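Local atomic coordinates of metallo-beta-lactamase FIM-1 (Pseudomonas aeruginosa, PDB entry 6V3Q), a protein that probably hydrolyses beta-lactam antibiotics with zinc as cofactor, opening the lactam ring to give a substituted beta-amino acid. Residues S131-P135 / L136-D140; A180-A183 / H184-T187; P208-G211 / R212-F215. All coordinates share one frame; numbering follows the deposited sequence.

Contact 1. Residues S131-P135 / L136-D140; sequences SVLHP and LVIFD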
loop_
_atom_site.group_PDB
_atom_site.type_symbol
_atom_site.label_atom_id
_atom_site.label_comp_id
_atom_site.label_asym_id
_atom_site.label_seq_id
_atom_site.Cartn_x
_atom_site.Cartn_y
_atom_site.Cartn_z
ATOM N N SER A 131 -18.031 20.541 -23.304
ATOM C CA SER A 131 -19.075 19.527 -23.240
ATOM C C SER A 131 -18.905 18.458 -24.313
ATOM O O SER A 131 -19.893 17.837 -24.721
ATOM C CB SER A 131 -20.454 20.177 -23.354
ATOM O OG SER A 131 -20.784 20.886 -22.173
ATOM N N VAL A 132 -17.670 18.226 -24.768
ATOM C CA VAL A 132 -17.417 17.255 -25.831
ATOM C C VAL A 132 -17.862 15.858 -25.417
ATOM O O VAL A 132 -18.185 15.020 -26.269
ATOM C CB VAL A 132 -15.925 17.285 -26.225
ATOM C CG1 VAL A 132 -15.050 16.867 -25.052
ATOM C CG2 VAL A 132 -15.667 16.406 -27.439
ATOM N N LEU A 133 -17.900 15.585 -24.116
ATOM C CA LEU A 133 -18.331 14.304 -23.576
ATOM C C LEU A 133 -19.555 14.473 -22.684
ATOM O O LEU A 133 -19.644 13.885 -21.605
ATOM C CB LEU A 133 -17.196 13.626 -22.814
ATOM C CG LEU A 133 -16.039 13.117 -23.671
ATOM C CD1 LEU A 133 -15.004 12.418 -22.807
ATOM C CD2 LEU A 133 -16.560 12.185 -24.751
ATOM N N HIS A 134 -20.511 15.284 -23.133
ATOM C CA HIS A 134 -21.741 15.495 -22.383
ATOM C C HIS A 134 -22.401 14.149 -22.090
ATOM O O HIS A 134 -22.443 13.277 -22.967
ATOM C CB HIS A 134 -22.689 16.402 -23.176
ATOM C CG HIS A 134 -23.845 16.920 -22.379
ATOM N ND1 HIS A 134 -25.056 16.265 -22.311
ATOM C CD2 HIS A 134 -23.974 18.029 -21.614
ATOM C CE1 HIS A 134 -25.882 16.949 -21.541
ATOM N NE2 HIS A 134 -25.251 18.024 -21.106
ATOM N N PRO A 135 -22.939 13.938 -20.876
ATOM C CA PRO A 135 -23.208 14.933 -19.831
ATOM C C PRO A 135 -22.035 15.306 -18.928
ATOM O O PRO A 135 -22.243 16.091 -18.007
ATOM C CB PRO A 135 -24.304 14.262 -19.000
ATOM C CG PRO A 135 -24.149 12.775 -19.245
ATOM C CD PRO A 135 -23.190 12.571 -20.390
ATOM N N LEU A 136 -20.838 14.777 -19.174
ATOM C CA LEU A 136 -19.681 15.237 -18.420
ATOM C C LEU A 136 -19.395 16.695 -18.762
ATOM O O LEU A 136 -19.505 17.111 -19.917
ATOM C CB LEU A 136 -18.437 14.390 -18.720
ATOM C CG LEU A 136 -18.399 12.861 -18.725
ATOM C CD1 LEU A 136 -16.953 12.374 -18.836
ATOM C CD2 LEU A 136 -19.068 12.244 -17.510
ATOM N N VAL A 137 -19.042 17.475 -17.748
ATOM C CA VAL A 137 -18.396 18.765 -17.953
ATOM C C VAL A 137 -16.927 18.589 -17.604
ATOM O O VAL A 137 -16.583 18.289 -16.453
ATOM C CB VAL A 137 -19.042 19.881 -17.117
ATOM C CG1 VAL A 137 -18.218 21.160 -17.226
ATOM C CG2 VAL A 137 -20.465 20.139 -17.585
ATOM N N ILE A 138 -16.064 18.734 -18.601
ATOM C CA ILE A 138 -14.625 18.662 -18.397
ATOM C C ILE A 138 -14.123 20.080 -18.166
ATOM O O ILE A 138 -14.316 20.959 -19.013
ATOM C CB ILE A 138 -13.922 18.004 -19.592
ATOM C CG1 ILE A 138 -14.459 16.584 -19.806
ATOM C CG2 ILE A 138 -12.418 17.978 -19.368
ATOM C CD1 ILE A 138 -14.106 15.987 -21.145
ATOM N N PHE A 139 -13.485 20.300 -17.023
ATOM C CA PHE A 139 -13.115 21.628 -16.561
ATOM C C PHE A 139 -11.616 21.690 -16.310
ATOM O O PHE A 139 -11.028 20.749 -15.766
ATOM C CB PHE A 139 -13.889 21.978 -15.284
ATOM C CG PHE A 139 -13.580 23.339 -14.731
ATOM C CD1 PHE A 139 -14.001 24.481 -15.390
ATOM C CD2 PHE A 139 -12.885 23.477 -13.542
ATOM C CE1 PHE A 139 -13.719 25.741 -14.878
ATOM C CE2 PHE A 139 -12.601 24.731 -13.026
ATOM C CZ PHE A 139 -13.022 25.860 -13.694
ATOM N N ASP A 140 -11.002 22.802 -16.715
ATOM C CA ASP A 140 -9.569 23.020 -16.546
ATOM C C ASP A 140 -9.342 24.078 -15.475
ATOM O O ASP A 140 -9.538 25.275 -15.736
ATOM C CB ASP A 140 -8.933 23.451 -17.871
ATOM C CG ASP A 140 -7.438 23.710 -17.748
ATOM O OD1 ASP A 140 -6.817 23.245 -16.768
ATOM O OD2 ASP A 140 -6.876 24.389 -18.634
HETATM O O HOH W 1 -17.650 17.046 -21.710
#

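Contact 2. Residues A180-A183 / H184-T187; sequences ADLA and HWKT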
loop_
_atom_site.group_PDB
_atom_site.type_symbol
_atom_site.label_atom_id
_atom_site.label_comp_id
_atom_site.label_asym_id
_atom_site.label_seq_id
_atom_site.Cartn_x
_atom_site.Cartn_y
_atom_site.Cartn_z
ATOM N N ALA A 180 4.244 19.228 -8.739
ATOM C CA ALA A 180 3.131 20.070 -8.329
ATOM C C ALA A 180 3.455 21.554 -8.475
ATOM O O ALA A 180 4.615 21.963 -8.568
ATOM C CB ALA A 180 2.738 19.770 -6.883
ATOM N N ASP A 181 2.395 22.358 -8.498
ATOM C CA ASP A 181 2.469 23.817 -8.452
ATOM C C ASP A 181 1.887 24.228 -7.101
ATOM O O ASP A 181 0.676 24.417 -6.958
ATOM C CB ASP A 181 1.715 24.453 -9.626
ATOM C CG ASP A 181 1.979 25.947 -9.764
ATOM O OD1 ASP A 181 2.102 26.641 -8.731
ATOM O OD2 ASP A 181 2.067 26.429 -10.913
ATOM N N LEU A 182 2.766 24.358 -6.104
ATOM C CA LEU A 182 2.318 24.652 -4.746
ATOM C C LEU A 182 1.678 26.028 -4.649
ATOM O O LEU A 182 0.747 26.226 -3.857
ATOM C CB LEU A 182 3.492 24.547 -3.773
ATOM C CG LEU A 182 4.133 23.169 -3.607
ATOM C CD1 LEU A 182 5.243 23.225 -2.568
ATOM C CD2 LEU A 182 3.088 22.136 -3.227
ATOM N N ALA A 183 2.156 26.984 -5.447
ATOM C CA ALA A 183 1.626 28.342 -5.383
ATOM C C ALA A 183 0.183 28.406 -5.871
ATOM O O ALA A 183 -0.625 29.174 -5.335
ATOM C CB ALA A 183 2.509 29.283 -6.201
ATOM N N HIS A 184 -0.161 27.613 -6.885
ATOM C CA HIS A 184 -1.461 27.715 -7.538
ATOM C C HIS A 184 -2.440 26.621 -7.124
ATOM O O HIS A 184 -3.620 26.706 -7.482
ATOM C CB HIS A 184 -1.282 27.692 -9.064
ATOM C CG HIS A 184 -2.515 28.060 -9.830
ATOM N ND1 HIS A 184 -3.308 27.124 -10.460
ATOM C CD2 HIS A 184 -3.095 29.261 -10.063
ATOM C CE1 HIS A 184 -4.321 27.734 -11.050
ATOM N NE2 HIS A 184 -4.216 29.030 -10.824
ATOM N N TRP A 185 -1.990 25.613 -6.371
ATOM C CA TRP A 185 -2.843 24.461 -6.086
ATOM C C TRP A 185 -4.137 24.879 -5.396
ATOM O O TRP A 185 -5.218 24.396 -5.754
ATOM C CB TRP A 185 -2.080 23.435 -5.242
ATOM C CG TRP A 185 -2.710 22.061 -5.202
ATOM C CD1 TRP A 185 -4.032 21.757 -5.343
ATOM C CD2 TRP A 185 -2.033 20.810 -5.014
ATOM N NE1 TRP A 185 -4.223 20.403 -5.249
ATOM C CE2 TRP A 185 -3.011 19.797 -5.049
ATOM C CE3 TRP A 185 -0.696 20.450 -4.817
ATOM C CZ2 TRP A 185 -2.698 18.449 -4.893
ATOM C CZ3 TRP A 185 -0.385 19.108 -4.664
ATOM C CH2 TRP A 185 -1.381 18.126 -4.703
ATOM N N LYS A 186 -4.056 25.787 -4.418
ATOM C CA LYS A 186 -5.270 26.213 -3.725
ATOM C C LYS A 186 -6.224 26.929 -4.674
ATOM O O LYS A 186 -7.441 26.708 -4.626
ATOM C CB LYS A 186 -4.927 27.111 -2.537
ATOM C CG LYS A 186 -6.129 27.406 -1.642
ATOM C CD LYS A 186 -6.257 28.885 -1.301
ATOM C CE LYS A 186 -5.224 29.317 -0.276
ATOM N NZ LYS A 186 -5.483 30.702 0.208
ATOM N N THR A 187 -5.688 27.784 -5.551
ATOM C CA THR A 187 -6.527 28.492 -6.512
ATOM C C THR A 187 -7.285 27.519 -7.407
ATOM O O THR A 187 -8.465 27.735 -7.713
ATOM C CB THR A 187 -5.668 29.442 -7.350
ATOM O OG1 THR A 187 -5.064 30.416 -6.492
ATOM C CG2 THR A 187 -6.511 30.151 -8.399
HETATM O O HOH W 2 -1.675 26.868 -2.972
#

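Contact 3. Residues P208-G211 / R212-F215; sequences PMAG and RELF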
loop_
_atom_site.group_PDB
_atom_site.type_symbol
_atom_site.label_atom_id
_atom_site.label_comp_id
_atom_site.label_asym_id
_atom_site.label_seq_id
_atom_site.Cartn_x
_atom_site.Cartn_y
_atom_site.Cartn_z
ATOM N N PRO A 208 -12.239 6.668 -0.401
ATOM C CA PRO A 208 -13.682 6.744 -0.636
ATOM C C PRO A 208 -14.148 8.122 -1.076
ATOM O O PRO A 208 -13.551 9.149 -0.750
ATOM C CB PRO A 208 -14.273 6.382 0.732
ATOM C CG PRO A 208 -13.249 6.862 1.701
ATOM C CD PRO A 208 -11.915 6.629 1.037
ATOM N N MET A 209 -15.238 8.116 -1.839
ATOM C CA MET A 209 -15.955 9.343 -2.154
ATOM C C MET A 209 -16.472 9.991 -0.876
ATOM O O MET A 209 -16.899 9.306 0.057
ATOM C CB MET A 209 -17.112 9.029 -3.109
ATOM C CG MET A 209 -18.200 10.094 -3.206
ATOM S SD MET A 209 -19.597 9.566 -4.225
ATOM C CE MET A 209 -20.132 8.093 -3.351
ATOM N N ALA A 210 -16.414 11.316 -0.827
ATOM C CA ALA A 210 -16.868 12.067 0.340
ATOM C C ALA A 210 -17.571 13.326 -0.157
ATOM O O ALA A 210 -17.993 13.411 -1.314
ATOM C CB ALA A 210 -15.694 12.363 1.284
ATOM N N GLY A 211 -17.702 14.321 0.721
ATOM C CA GLY A 211 -18.403 15.540 0.420
ATOM C C GLY A 211 -17.478 16.704 0.132
ATOM O O GLY A 211 -16.287 16.539 -0.164
ATOM N N ARG A 212 -18.039 17.914 0.227
ATOM C CA ARG A 212 -17.298 19.126 -0.095
ATOM C C ARG A 212 -16.219 19.457 0.928
ATOM O O ARG A 212 -15.436 20.384 0.693
ATOM C CB ARG A 212 -18.261 20.308 -0.236
ATOM C CG ARG A 212 -19.285 20.140 -1.349
ATOM C CD ARG A 212 -20.141 21.385 -1.531
ATOM N NE ARG A 212 -19.372 22.531 -2.014
ATOM C CZ ARG A 212 -19.046 22.729 -3.288
ATOM N NH1 ARG A 212 -19.410 21.855 -4.219
ATOM N NH2 ARG A 212 -18.349 23.802 -3.637
ATOM N N GLU A 213 -16.155 18.737 2.051
ATOM C CA GLU A 213 -15.063 18.941 2.998
ATOM C C GLU A 213 -13.716 18.571 2.394
ATOM O O GLU A 213 -12.682 19.047 2.874
ATOM C CB GLU A 213 -15.300 18.133 4.276
ATOM C CG GLU A 213 -15.247 16.624 4.098
ATOM C CD GLU A 213 -16.527 16.056 3.519
ATOM O OE1 GLU A 213 -17.487 16.829 3.310
ATOM O OE2 GLU A 213 -16.577 14.833 3.275
ATOM N N LEU A 214 -13.707 17.727 1.357
ATOM C CA LEU A 214 -12.473 17.450 0.629
ATOM C C LEU A 214 -11.906 18.711 -0.008
ATOM O O LEU A 214 -10.684 18.841 -0.144
ATOM C CB LEU A 214 -12.718 16.382 -0.439
ATOM C CG LEU A 214 -12.946 14.952 0.058
ATOM C CD1 LEU A 214 -12.838 13.959 -1.088
ATOM C CD2 LEU A 214 -11.962 14.613 1.161
ATOM N N PHE A 215 -12.773 19.642 -0.412
ATOM C CA PHE A 215 -12.302 20.931 -0.907
ATOM C C PHE A 215 -11.595 21.710 0.196
ATOM O O PHE A 215 -10.495 22.237 -0.004
ATOM C CB PHE A 215 -13.474 21.739 -1.465
ATOM C CG PHE A 215 -13.995 21.229 -2.779
ATOM C CD1 PHE A 215 -15.351 21.261 -3.063
ATOM C CD2 PHE A 215 -13.127 20.728 -3.736
ATOM C CE1 PHE A 215 -15.832 20.794 -4.271
ATOM C CE2 PHE A 215 -13.606 20.258 -4.951
ATOM C CZ PHE A 215 -14.959 20.293 -5.214
#

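Contact 1. Residues S131-P135 / L136-D140
Leu136 and Leu133 meet through a backbone bond and a loose methyl contact. Leu136 N donates to Leu133 O at 2.9 Å, bent to 135° at the hydrogen. Starting from the backbone, Leu136 CB rests on that same oxygen, 3.2 Å from Leu133 O, and CG is 3.3 Å from it. With CG anti to its carbonyl carbon (chi1 -48°), the branch climbs until CD1 reaches Leu133 CB at 4.2 Å. The Leu136 side chain also touches Ile48, Val50, Val152 and Leu154.

Further along, Ile138 CD1 lies at 4.0 Å from Leu133 CD1 and at 4.1 Å from Val132 CG1. A water bridges the turn, accepting from Leu133 N and donating to Leu136 O at 2.6 Å.

The peptide before Pro135 is cis, and the torsions of His134 and Pro135 make Leu133-Leu136 a type VIa turn. It overlaps the type I turn Ser131-His134, sharing Leu133 and His134. Together they form the end of a beta hairpin between antiparallel strands 129-130 and 137-139, where Leu133 packs on strands 46-50 and 74-78 and Leu136 on strands 46-50 and 151-154, joining the two sheets of the alpha-beta/beta-alpha sandwich of the metallo-beta-lactamase fold.

Contact 2. Residues A180-A183 / H184-T187
Asp181 and His184 meet in a local, largely polar turn that leads the chain from a long loop into helix 185-195. The carboxylate bends over the turn so that Asp181 OD1 accepts from His184 N at 3.1 Å, with an angle of 141° at the hydrogen. The N-H comes from above the carboxylate plane, 51° out of it. What puts OD1 there is the first torsion, with CG anti to the backbone N (chi1 -169°). The same turn brings His184 CB to 3.6 Å from Asp181 OD1, so the carboxylate lies against the base of the histidine rather than its ring, whose ND1 bonds to Pro143 O.

Asp181 O serves the next residues as well: Trp185 N at 3.0 Å and His184 N at 3.3 Å both bond to it, each weakly. One step on, a water bridges Leu182 O and Lys186 N, at 2.7 Å from Leu182 O and 3.0 Å from Lys186 N, taking the place of a direct backbone bond.

The apolar part of the contact belongs to Trp185. Ala180 CB approaches its six-membered ring obliquely, 3.9 Å from CZ3, and Leu182 CD2 comes more loosely to the ring edge near its plane. The indole NE1 is bonded to Leu165 O, which fixes how the ring is turned, while Thr218 and Ala222 of helix 213-226 also touch it.

Trp185 comes within about 4 Å of the side chain of His145, a zinc ligand, and Asp181 is backbone-bonded to Gly144. This places the turn against the loop that carries Gly144 and His145, consistent with Trp185 being a second-shell residue of the metallo-beta-lactamase zinc site.

Contact 3. Residues P208-G211 / R212-F215
Glu213 reaches back over Gly211 and takes its backbone N-H: Gly211 N to Glu213 OE2 is 2.8 Å, fairly straight at 155°. The donor meets the carboxylate from above its plane rather than within it. The chain gets there by a sharp fold, with CG between the backbone N and the carbonyl carbon (chi1 67°) and a second bend at chi2. As a result the carboxylate lies over the glycine, OE1 at 3.3 Å from Gly211 CA, a close approach to a residue that has no side chain of its own.

A backbone bond runs the other way along the chain, from Leu214 N to Gly211 O at 3.2 Å. With the bond from Phe215 N to Arg212 O that follows, it makes two i to i+3 bonds that lead the chain into helix 213-226.

Packing spreads from Ala210, whose CB touches Glu213 OE2 at 3.3 Å and Leu214 CG at 4.0 Å. One methyl thus sits against both Glu213 and Leu214. Earlier in the loop, Pro208 touches Trp31 of the second subunit. On Arg212 the guanidinium has Phe215 CE1 over one face, 3.6 Å above the plane, while NH1 lies at the edge of the phenyl ring. Its N-H groups are used by backbone carbonyls: NH1 bonds to Ala199 O and Phe196 O, NH2 to Ala193 O.

Those bonds tie the start of helix 213-226 to the last turn of helix 185-195 and the loop that follows. Ala210 is backbone-bonded to Ile202 of strand 201-203, and Val189, Val192 and Ala193 of helix 185-195 pack on Phe215.

Overall arrangement
Going from the N terminus, the three contacts come in series; none nests in or crosses another. Contact 1 closes the short hairpin between strands 129-130 and 137-139, at one edge of the five-stranded sheet. The chain then passes strands 151-154 and 159-161 and a long loop before contact 2 turns it into helix 185-195. Strand 201-203, at the other edge of that sheet, leads on to contact 3 and the last helix, 213-226. Contacts 2 and 3 thus mark the starts of two helices that pack on each other. The centres of contacts 2 and 3 are about 19 Å apart, and contact 1 lies about 23 Å from contact 2 and 21 Å from contact 3, centre to centre.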